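Alpha-1,4-endofucoidanase (Mariniflexile fucanivorans, PDB 6DLH) cleaves alpha-1,4-fucosidic bonds within fucoidan as an endo-acting glycoside hydrolase of family 107, working by a retaining mechanism and carrying several bound calcium ions. Local coordinates at residues Asp66-Leu69 against Thr70-Asp74; Gln398-Ala401 against Leu402-Glu406; Leu407-Thr410 against Tyr411-Phe415. One frame throughout, in Å; residues are numbered along the deposited sequence.

All three contacts belong to what is probably the catalytic part of the chain, whose parallel sheet and surrounding helices are consistent with the barrel-like catalytic fold of related GH29 fucosidases. Contact 1 comes first in sequence, taking in helix 66-71 and its exit, between strands 46-49 and 80-84. Contacts 2 and 3 follow much later as successive halves of one helix, 399-415, with centres about 14 Å apart. Contact 1 lies about 12 Å from contact 2 and about 18 Å from contact 3, centre to centre, and touches both. The long helix thus runs from beside helix 66-71, past calcium ligand Thr77, toward strand 449-450 of a probable Ig-like domain, where Trp450 meets its last turn.

Contact 1 of 3, residues Asp66-Leu69 against Thr70-Asp74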
ATOM      1  N   ASP A  66      -8.608  -3.047  -3.254  1.00 29.63           N
ATOM      2  CA  ASP A  66      -9.973  -3.467  -3.562  1.00 29.91           C
ATOM      3  C   ASP A  66     -10.104  -4.974  -3.788  1.00 27.62           C
ATOM      4  O   ASP A  66     -11.100  -5.569  -3.384  1.00 27.86           O
ATOM      5  CB  ASP A  66     -10.596  -2.643  -4.695  1.00 31.41           C
ATOM      6  CG  ASP A  66     -10.744  -1.187  -4.299  1.00 33.96           C
ATOM      7  OD1 ASP A  66      -9.706  -0.492  -4.252  1.00 36.46           O
ATOM      8  OD2 ASP A  66     -11.883  -0.770  -3.999  1.00 34.48           O
ATOM      9  N   ASP A  67      -9.126  -5.583  -4.460  1.00 27.73           N
ATOM     10  CA  ASP A  67      -9.150  -7.020  -4.698  1.00 27.83           C
ATOM     11  C   ASP A  67      -9.111  -7.765  -3.364  1.00 28.70           C
ATOM     12  O   ASP A  67      -9.844  -8.737  -3.170  1.00 29.89           O
ATOM     13  CB  ASP A  67      -8.026  -7.455  -5.643  1.00 28.95           C
ATOM     14  CG  ASP A  67      -8.275  -7.072  -7.094  1.00 30.98           C
ATOM     15  OD1 ASP A  67      -9.414  -6.679  -7.412  1.00 32.07           O
ATOM     16  OD2 ASP A  67      -7.327  -7.179  -7.901  1.00 33.67           O
ATOM     17  N   PHE A  68      -8.252  -7.295  -2.450  1.00 26.39           N
ATOM     18  CA  PHE A  68      -8.163  -7.873  -1.121  1.00 24.71           C
ATOM     19  C   PHE A  68      -9.539  -7.809  -0.461  1.00 24.40           C
ATOM     20  O   PHE A  68     -10.039  -8.811   0.043  1.00 22.90           O
ATOM     21  CB  PHE A  68      -7.050  -7.208  -0.303  1.00 23.62           C
ATOM     22  CG  PHE A  68      -7.030  -7.531   1.176  1.00 24.07           C
ATOM     23  CD1 PHE A  68      -6.510  -8.732   1.641  1.00 23.83           C
ATOM     24  CD2 PHE A  68      -7.508  -6.624   2.109  1.00 24.43           C
ATOM     25  CE1 PHE A  68      -6.469  -9.015   2.998  1.00 24.60           C
ATOM     26  CE2 PHE A  68      -7.463  -6.901   3.469  1.00 24.87           C
ATOM     27  CZ  PHE A  68      -6.940  -8.098   3.914  1.00 24.69           C
ATOM     28  N   LEU A  69     -10.160  -6.629  -0.498  1.00 25.04           N
ATOM     29  CA  LEU A  69     -11.423  -6.435   0.194  1.00 24.65           C
ATOM     30  C   LEU A  69     -12.517  -7.316  -0.412  1.00 24.87           C
ATOM     31  O   LEU A  69     -13.370  -7.807   0.328  1.00 24.94           O
ATOM     32  CB  LEU A  69     -11.795  -4.949   0.208  1.00 24.63           C
ATOM     33  CG  LEU A  69     -10.902  -4.064   1.080  1.00 25.94           C
ATOM     34  CD1 LEU A  69     -11.416  -2.631   1.116  1.00 25.89           C
ATOM     35  CD2 LEU A  69     -10.769  -4.618   2.495  1.00 24.13           C
ATOM     36  N   THR A  70     -12.479  -7.534  -1.734  1.00 23.70           N
ATOM     37  CA  THR A  70     -13.414  -8.446  -2.385  1.00 24.06           C
ATOM     38  C   THR A  70     -13.234  -9.851  -1.814  1.00 23.63           C
ATOM     39  O   THR A  70     -14.210 -10.506  -1.459  1.00 24.55           O
ATOM     40  CB  THR A  70     -13.241  -8.471  -3.912  1.00 24.01           C
ATOM     41  OG1 THR A  70     -13.698  -7.198  -4.365  1.00 26.74           O
ATOM     42  CG2 THR A  70     -14.023  -9.575  -4.605  1.00 23.11           C
ATOM     43  N   GLN A  71     -11.976 -10.289  -1.716  1.00 23.56           N
ATOM     44  CA  GLN A  71     -11.643 -11.621  -1.241  1.00 24.52           C
ATOM     45  C   GLN A  71     -12.159 -11.859   0.180  1.00 25.75           C
ATOM     46  O   GLN A  71     -12.491 -12.993   0.514  1.00 27.18           O
ATOM     47  CB  GLN A  71     -10.137 -11.870  -1.330  1.00 24.03           C
ATOM     48  CG  GLN A  71      -9.733 -13.320  -1.103  1.00 23.05           C
ATOM     49  CD  GLN A  71      -8.243 -13.457  -0.907  1.00 23.40           C
ATOM     50  OE1 GLN A  71      -7.587 -12.568  -0.366  1.00 22.88           O
ATOM     51  NE2 GLN A  71      -7.694 -14.584  -1.340  1.00 21.79           N
ATOM     52  N   ILE A  72     -12.234 -10.811   1.012  1.00 25.37           N
ATOM     53  CA  ILE A  72     -12.548 -11.021   2.420  1.00 25.96           C
ATOM     54  C   ILE A  72     -13.982 -10.590   2.734  1.00 28.07           C
ATOM     55  O   ILE A  72     -14.327 -10.379   3.902  1.00 25.49           O
ATOM     56  CB  ILE A  72     -11.502 -10.363   3.348  1.00 26.98           C
ATOM     57  CG1 ILE A  72     -11.488  -8.833   3.227  1.00 26.13           C
ATOM     58  CG2 ILE A  72     -10.118 -10.974   3.131  1.00 24.90           C
ATOM     59  CD1 ILE A  72     -10.994  -8.131   4.469  1.00 26.29           C
ATOM     60  N   LYS A  73     -14.824 -10.507   1.691  1.00 28.77           N
ATOM     61  CA  LYS A  73     -16.205 -10.064   1.822  1.00 31.05           C
ATOM     62  C   LYS A  73     -16.936 -10.884   2.881  1.00 29.66           C
ATOM     63  O   LYS A  73     -17.748 -10.342   3.621  1.00 29.12           O
ATOM     64  CB  LYS A  73     -16.961 -10.212   0.497  1.00 34.16           C
ATOM     65  CG  LYS A  73     -17.047  -8.959  -0.364  1.00 38.67           C
ATOM     66  CD  LYS A  73     -17.691  -9.221  -1.718  1.00 40.88           C
ATOM     67  CE  LYS A  73     -19.202  -9.232  -1.664  1.00 45.58           C
ATOM     68  NZ  LYS A  73     -19.753  -7.856  -1.580  1.00 53.24           N
ATOM     69  N   ASP A  74     -16.629 -12.182   2.947  1.00 30.29           N
ATOM     70  CA  ASP A  74     -17.353 -13.121   3.792  1.00 32.51           C
ATOM     71  C   ASP A  74     -16.850 -13.091   5.240  1.00 31.54           C
ATOM     72  O   ASP A  74     -17.413 -13.770   6.097  1.00 32.38           O
ATOM     73  CB  ASP A  74     -17.330 -14.527   3.183  1.00 35.46           C
ATOM     74  CG  ASP A  74     -18.429 -15.436   3.701  1.00 39.74           C
ATOM     75  OD1 ASP A  74     -19.484 -14.915   4.095  1.00 42.19           O
ATOM     76  OD2 ASP A  74     -18.215 -16.659   3.718  1.00 46.98           O
TER
HETATM   77  O   HOH W   1     -12.348  -6.480  -6.638  1.00 40.74           O
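Thr70 starts the second half of this short helix by giving its N-H to Asp66 O at 2.9 Å, an ordinary i to i+4 bond. Its hydroxyl has a further link along the surface: one water hydrogen-bonds to Thr70 OG1 at 2.7 Å and donates to Asp67 OD1, joining two side chains three residues apart. Gln71 continues the ladder onto Asp67 O, and its CB rests 3.4 Å from Phe68 O. The amide of Gln71 is turned outward from the helix, where OE1 accepts the backbone N-H of Leu397.

With Ile72 the chain leaves the helix. Its N-H is divided between Phe68 O and Leu69 O, both weak bonds, while the side chain folds back over the preceding turn. CG1 takes the crowded position between backbone N and carbonyl carbon (chi1 65°), which carries CD1 to 3.9 Å from Phe68 CE2 and 4.0 Å from Leu69 CD2. The other branch, CG2, lies over one face of the Phe68 ring, 4.1 Å above its plane and toward the rim. Lys73 N then bonds to Thr70 O, three residues back, at the helix exit.

As the helical arm of the beta-alpha-beta unit 46-49, 66-71, 80-84, the turn lays Phe68 and Ile72 on Met48 of the first strand, Leu69 against helix 129-139 and Gln71 against Leu402 of helix 399-415.

Contact 2 of 3, residues Gln398-Ala401 against Leu402-Glu406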
ATOM      1  N   GLN A 398      -2.932 -15.498   0.684  1.00 25.55           N
ATOM      2  CA  GLN A 398      -2.706 -16.928   0.544  1.00 26.08           C
ATOM      3  C   GLN A 398      -4.002 -17.667   0.870  1.00 25.46           C
ATOM      4  O   GLN A 398      -4.667 -17.371   1.867  1.00 25.06           O
ATOM      5  CB  GLN A 398      -1.610 -17.388   1.509  1.00 25.66           C
ATOM      6  CG  GLN A 398      -0.206 -17.009   1.061  1.00 28.82           C
ATOM      7  CD  GLN A 398       0.293 -17.865  -0.079  1.00 30.40           C
ATOM      8  OE1 GLN A 398      -0.399 -18.760  -0.567  1.00 31.79           O
ATOM      9  NE2 GLN A 398       1.519 -17.604  -0.504  1.00 28.67           N
ATOM     10  N   PRO A 399      -4.408 -18.646   0.032  1.00 25.14           N
ATOM     11  CA  PRO A 399      -5.628 -19.410   0.281  1.00 23.94           C
ATOM     12  C   PRO A 399      -5.722 -19.931   1.713  1.00 23.07           C
ATOM     13  O   PRO A 399      -6.806 -19.913   2.286  1.00 23.28           O
ATOM     14  CB  PRO A 399      -5.517 -20.550  -0.746  1.00 24.74           C
ATOM     15  CG  PRO A 399      -4.772 -19.915  -1.901  1.00 24.37           C
ATOM     16  CD  PRO A 399      -3.733 -19.048  -1.218  1.00 25.10           C
ATOM     17  N   TYR A 400      -4.596 -20.362   2.304  1.00 21.81           N
ATOM     18  CA  TYR A 400      -4.653 -20.917   3.654  1.00 22.69           C
ATOM     19  C   TYR A 400      -5.026 -19.852   4.683  1.00 22.71           C
ATOM     20  O   TYR A 400      -5.713 -20.146   5.663  1.00 23.59           O
ATOM     21  CB  TYR A 400      -3.382 -21.677   4.054  1.00 22.53           C
ATOM     22  CG  TYR A 400      -2.204 -20.814   4.410  1.00 23.16           C
ATOM     23  CD1 TYR A 400      -2.118 -20.174   5.641  1.00 23.73           C
ATOM     24  CD2 TYR A 400      -1.174 -20.625   3.501  1.00 23.63           C
ATOM     25  CE1 TYR A 400      -1.045 -19.351   5.953  1.00 23.39           C
ATOM     26  CE2 TYR A 400      -0.086 -19.825   3.809  1.00 23.29           C
ATOM     27  CZ  TYR A 400      -0.017 -19.199   5.040  1.00 23.21           C
ATOM     28  OH  TYR A 400       1.067 -18.428   5.321  1.00 24.06           O
ATOM     29  N   ALA A 401      -4.560 -18.621   4.465  1.00 22.15           N
ATOM     30  CA  ALA A 401      -4.813 -17.555   5.424  1.00 21.93           C
ATOM     31  C   ALA A 401      -6.304 -17.230   5.440  1.00 21.83           C
ATOM     32  O   ALA A 401      -6.878 -17.069   6.512  1.00 23.08           O
ATOM     33  CB  ALA A 401      -3.964 -16.343   5.113  1.00 21.00           C
ATOM     34  N   LEU A 402      -6.923 -17.176   4.246  1.00 22.17           N
ATOM     35  CA  LEU A 402      -8.363 -17.003   4.110  1.00 21.45           C
ATOM     36  C   LEU A 402      -9.082 -18.141   4.833  1.00 22.15           C
ATOM     37  O   LEU A 402      -9.993 -17.893   5.625  1.00 21.62           O
ATOM     38  CB  LEU A 402      -8.751 -16.932   2.625  1.00 21.55           C
ATOM     39  CG  LEU A 402     -10.247 -16.736   2.334  1.00 21.58           C
ATOM     40  CD1 LEU A 402     -10.759 -15.423   2.907  1.00 21.81           C
ATOM     41  CD2 LEU A 402     -10.539 -16.777   0.846  1.00 21.15           C
ATOM     42  N   ASN A 403      -8.640 -19.382   4.580  1.00 21.74           N
ATOM     43  CA  ASN A 403      -9.182 -20.565   5.235  1.00 21.57           C
ATOM     44  C   ASN A 403      -9.230 -20.356   6.751  1.00 22.63           C
ATOM     45  O   ASN A 403     -10.291 -20.471   7.367  1.00 23.83           O
ATOM     46  CB  ASN A 403      -8.374 -21.807   4.849  1.00 22.03           C
ATOM     47  CG  ASN A 403      -8.743 -23.041   5.644  1.00 22.07           C
ATOM     48  OD1 ASN A 403      -9.824 -23.595   5.466  1.00 21.48           O
ATOM     49  ND2 ASN A 403      -7.842 -23.496   6.505  1.00 20.81           N
ATOM     50  N   GLN A 404      -8.081 -20.003   7.345  1.00 21.44           N
ATOM     51  CA  GLN A 404      -7.970 -19.889   8.792  1.00 21.42           C
ATOM     52  C   GLN A 404      -8.853 -18.759   9.327  1.00 21.75           C
ATOM     53  O   GLN A 404      -9.526 -18.922  10.347  1.00 22.17           O
ATOM     54  CB  GLN A 404      -6.503 -19.752   9.209  1.00 21.32           C
ATOM     55  CG  GLN A 404      -5.633 -20.939   8.801  1.00 21.11           C
ATOM     56  CD  GLN A 404      -4.333 -21.008   9.569  1.00 22.03           C
ATOM     57  OE1 GLN A 404      -3.640 -20.002   9.755  1.00 21.91           O
ATOM     58  NE2 GLN A 404      -3.979 -22.207  10.012  1.00 20.71           N
ATOM     59  N   PHE A 405      -8.848 -17.620   8.623  1.00 22.45           N
ATOM     60  CA  PHE A 405      -9.651 -16.455   8.965  1.00 22.68           C
ATOM     61  C   PHE A 405     -11.146 -16.753   8.868  1.00 23.09           C
ATOM     62  O   PHE A 405     -11.925 -16.284   9.695  1.00 23.17           O
ATOM     63  CB  PHE A 405      -9.204 -15.232   8.150  1.00 22.96           C
ATOM     64  CG  PHE A 405      -8.508 -14.191   8.988  1.00 22.08           C
ATOM     65  CD1 PHE A 405      -7.164 -14.308   9.298  1.00 22.44           C
ATOM     66  CD2 PHE A 405      -9.212 -13.122   9.521  1.00 22.60           C
ATOM     67  CE1 PHE A 405      -6.535 -13.370  10.108  1.00 22.07           C
ATOM     68  CE2 PHE A 405      -8.585 -12.184  10.331  1.00 22.98           C
ATOM     69  CZ  PHE A 405      -7.241 -12.306  10.619  1.00 21.62           C
ATOM     70  N   GLU A 406     -11.543 -17.561   7.876  1.00 24.50           N
ATOM     71  CA  GLU A 406     -12.939 -17.943   7.716  1.00 23.91           C
ATOM     72  C   GLU A 406     -13.388 -18.845   8.868  1.00 24.34           C
ATOM     73  O   GLU A 406     -14.463 -18.640   9.425  1.00 24.16           O
ATOM     74  CB  GLU A 406     -13.180 -18.583   6.347  1.00 25.21           C
ATOM     75  CG  GLU A 406     -13.211 -17.585   5.200  1.00 27.22           C
ATOM     76  CD  GLU A 406     -14.434 -16.690   5.092  1.00 29.15           C
ATOM     77  OE1 GLU A 406     -15.304 -16.749   5.987  1.00 31.13           O
ATOM     78  OE2 GLU A 406     -14.518 -15.935   4.103  1.00 30.16           O
TER
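Leu402 N reaches back to Gln398 O at 3.3 Å and closes the first turn of the alpha-helix 399-415. Gln398 is the N-cap, and Pro399, which has no N-H to offer, takes the first helical position. From there the i to i+4 ladder runs regularly through Asn403, Gln404 and Phe405.

The packed side carries the buried Ala401, Gln404 and Phe405, with the partly exposed Tyr400 at its margin. Gln404 N bonds to Tyr400 O at 2.9 Å, and the same oxygen has Gln404 CG beside it at 3.2 Å. From CG the Gln404 chain runs out extended, placing OE1 at the edge of the Tyr400 ring, near its plane and 4.4 Å from CD1. This buried amide is held at both ends: OE1 accepts from Gln346 NE2, while NE2 donates to Leu359 O and Asp361 OD1, so its rotation should be well fixed. Tyr400 OH finds Gly354 O.

On the looser side Pro399 is exposed, and Leu402 and Asn403 are intermediate. Leu402 swings CG anti to its own N (chi1 -179°), leading the branched end away from the first turn toward helix 66-71, and Asn403 spends ND2 on the other oxygen of Asp361.

The Phe405 ring packs on Leu46 and Met48 of strand 46-49, with Ala401 O at its edge, near the ring plane and 3.9 Å from CD1.

Contact 3 of 3, residues Leu407-Thr410 against Tyr411-Phe415; sequences LTDT and YLKEF
Asp409 O receives the N-H of Lys413 at 2.9 Å, and the lysine's own chain wraps the same oxygen, with CG 3.3 Å away. Beyond CG, Lys413 crosses the Asp409 carboxylate, CD lying 3.7 Å from OD2. The chain bends at chi3 (82°), and NZ, 5.2 Å from OD2, makes a cation-pi contact with Trp450. The carboxylate has other partners: OD2 accepts the N-H of Arg76, and OD1 hydrogen-bonds to OG1 of Thr77, a residue of a calcium site, consistent with a second-shell role for Asp409.

Asp409 and Lys413 are an i to i+4 pair in the last turns of helix 399-415, which lies against helix 361-372. On its buried flank Thr408 and Leu412 run side by side in the same direction, Thr408 CG2 touching Leu412 CD1 at 3.8 Å. With Thr408 OG1 beside the backbone N (chi1 -59°) and bonded back to Gln404 O, the methyl CG2 falls opposite that N and meets the leucine. Cutting Leu412 down to an alanine is likely to leave Thr408 CG2 without its partner and open a gap against Val373 and Thr77. One rung is weak, Glu414 N to Thr410 O at 3.3 Å.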
ATOM      1  N   LEU A 407     -12.568 -19.850   9.220  1.00 24.01           N
ATOM      2  CA  LEU A 407     -12.891 -20.712  10.349  1.00 22.95           C
ATOM      3  C   LEU A 407     -13.022 -19.866  11.617  1.00 22.78           C
ATOM      4  O   LEU A 407     -13.979 -20.018  12.366  1.00 24.87           O
ATOM      5  CB  LEU A 407     -11.821 -21.803  10.498  1.00 21.85           C
ATOM      6  CG  LEU A 407     -11.779 -22.833   9.365  1.00 22.73           C
ATOM      7  CD1 LEU A 407     -10.552 -23.728   9.468  1.00 19.76           C
ATOM      8  CD2 LEU A 407     -13.057 -23.667   9.321  1.00 21.11           C
ATOM      9  N   THR A 408     -12.060 -18.962  11.836  1.00 22.36           N
ATOM     10  CA  THR A 408     -12.109 -18.007  12.932  1.00 22.42           C
ATOM     11  C   THR A 408     -13.421 -17.219  12.918  1.00 22.79           C
ATOM     12  O   THR A 408     -14.033 -17.020  13.969  1.00 22.96           O
ATOM     13  CB  THR A 408     -10.898 -17.066  12.893  1.00 22.65           C
ATOM     14  OG1 THR A 408      -9.715 -17.862  12.983  1.00 21.67           O
ATOM     15  CG2 THR A 408     -10.909 -16.034  14.000  1.00 21.75           C
ATOM     16  N   ASP A 409     -13.832 -16.750  11.731  1.00 23.11           N
ATOM     17  CA  ASP A 409     -15.016 -15.911  11.610  1.00 23.14           C
ATOM     18  C   ASP A 409     -16.244 -16.683  12.086  1.00 23.25           C
ATOM     19  O   ASP A 409     -17.037 -16.151  12.854  1.00 22.32           O
ATOM     20  CB  ASP A 409     -15.169 -15.336  10.195  1.00 24.86           C
ATOM     21  CG  ASP A 409     -16.094 -14.127  10.092  1.00 25.90           C
ATOM     22  OD1 ASP A 409     -15.851 -13.127  10.794  1.00 28.02           O
ATOM     23  OD2 ASP A 409     -17.031 -14.174   9.283  1.00 28.25           O
ATOM     24  N   THR A 410     -16.370 -17.948  11.660  1.00 24.61           N
ATOM     25  CA  THR A 410     -17.493 -18.788  12.048  1.00 26.09           C
ATOM     26  C   THR A 410     -17.562 -18.867  13.571  1.00 27.42           C
ATOM     27  O   THR A 410     -18.622 -18.680  14.164  1.00 26.48           O
ATOM     28  CB  THR A 410     -17.402 -20.181  11.408  1.00 27.41           C
ATOM     29  OG1 THR A 410     -17.456 -20.010   9.995  1.00 28.14           O
ATOM     30  CG2 THR A 410     -18.515 -21.115  11.832  1.00 27.31           C
ATOM     31  N   TYR A 411     -16.410 -19.125  14.200  1.00 27.58           N
ATOM     32  CA  TYR A 411     -16.346 -19.187  15.650  1.00 26.11           C
ATOM     33  C   TYR A 411     -16.789 -17.867  16.289  1.00 26.07           C
ATOM     34  O   TYR A 411     -17.632 -17.875  17.180  1.00 26.40           O
ATOM     35  CB  TYR A 411     -14.953 -19.608  16.124  1.00 26.73           C
ATOM     36  CG  TYR A 411     -14.867 -19.760  17.620  1.00 27.41           C
ATOM     37  CD1 TYR A 411     -14.642 -18.656  18.430  1.00 25.98           C
ATOM     38  CD2 TYR A 411     -15.060 -20.993  18.231  1.00 27.44           C
ATOM     39  CE1 TYR A 411     -14.598 -18.768  19.807  1.00 25.77           C
ATOM     40  CE2 TYR A 411     -15.003 -21.125  19.611  1.00 26.59           C
ATOM     41  CZ  TYR A 411     -14.780 -20.006  20.397  1.00 26.69           C
ATOM     42  OH  TYR A 411     -14.701 -20.106  21.755  1.00 27.07           O
ATOM     43  N   LEU A 412     -16.196 -16.739  15.880  1.00 24.49           N
ATOM     44  CA  LEU A 412     -16.465 -15.475  16.559  1.00 24.57           C
ATOM     45  C   LEU A 412     -17.929 -15.057  16.364  1.00 26.57           C
ATOM     46  O   LEU A 412     -18.525 -14.468  17.266  1.00 25.58           O
ATOM     47  CB  LEU A 412     -15.496 -14.379  16.079  1.00 23.47           C
ATOM     48  CG  LEU A 412     -14.007 -14.589  16.393  1.00 25.01           C
ATOM     49  CD1 LEU A 412     -13.154 -13.494  15.769  1.00 23.44           C
ATOM     50  CD2 LEU A 412     -13.748 -14.658  17.894  1.00 23.48           C
ATOM     51  N   LYS A 413     -18.504 -15.353  15.184  1.00 26.64           N
ATOM     52  CA  LYS A 413     -19.896 -15.036  14.899  1.00 28.60           C
ATOM     53  C   LYS A 413     -20.816 -15.693  15.929  1.00 29.77           C
ATOM     54  O   LYS A 413     -21.768 -15.069  16.395  1.00 31.34           O
ATOM     55  CB  LYS A 413     -20.281 -15.448  13.477  1.00 29.29           C
ATOM     56  CG  LYS A 413     -19.820 -14.511  12.369  1.00 29.19           C
ATOM     57  CD  LYS A 413     -20.171 -15.027  10.988  1.00 30.55           C
ATOM     58  CE  LYS A 413     -21.593 -14.714  10.580  1.00 33.70           C
ATOM     59  NZ  LYS A 413     -22.065 -15.595   9.483  1.00 39.82           N
ATOM     60  N   GLU A 414     -20.497 -16.934  16.310  1.00 28.64           N
ATOM     61  CA  GLU A 414     -21.325 -17.677  17.241  1.00 30.00           C
ATOM     62  C   GLU A 414     -20.996 -17.341  18.697  1.00 31.89           C
ATOM     63  O   GLU A 414     -21.911 -17.268  19.517  1.00 31.61           O
ATOM     64  CB  GLU A 414     -21.230 -19.179  16.964  1.00 31.84           C
ATOM     65  CG  GLU A 414     -22.193 -20.000  17.807  1.00 32.90           C
ATOM     66  CD  GLU A 414     -22.230 -21.477  17.464  1.00 36.11           C
ATOM     67  OE1 GLU A 414     -21.655 -21.852  16.425  1.00 38.84           O
ATOM     68  OE2 GLU A 414     -22.844 -22.251  18.228  1.00 39.03           O
ATOM     69  N   PHE A 415     -19.709 -17.121  19.021  1.00 31.47           N
ATOM     70  CA  PHE A 415     -19.278 -17.207  20.413  1.00 30.33           C
ATOM     71  C   PHE A 415     -18.762 -15.891  21.004  1.00 29.86           C
ATOM     72  O   PHE A 415     -18.618 -15.809  22.218  1.00 32.29           O
ATOM     73  CB  PHE A 415     -18.306 -18.374  20.620  1.00 29.12           C
ATOM     74  CG  PHE A 415     -18.900 -19.744  20.380  1.00 31.49           C
ATOM     75  CD1 PHE A 415     -19.888 -20.254  21.213  1.00 33.23           C
ATOM     76  CD2 PHE A 415     -18.474 -20.530  19.320  1.00 31.83           C
ATOM     77  CE1 PHE A 415     -20.435 -21.510  20.988  1.00 34.43           C
ATOM     78  CE2 PHE A 415     -19.011 -21.792  19.099  1.00 33.32           C
ATOM     79  CZ  PHE A 415     -19.991 -22.281  19.934  1.00 34.51           C
TER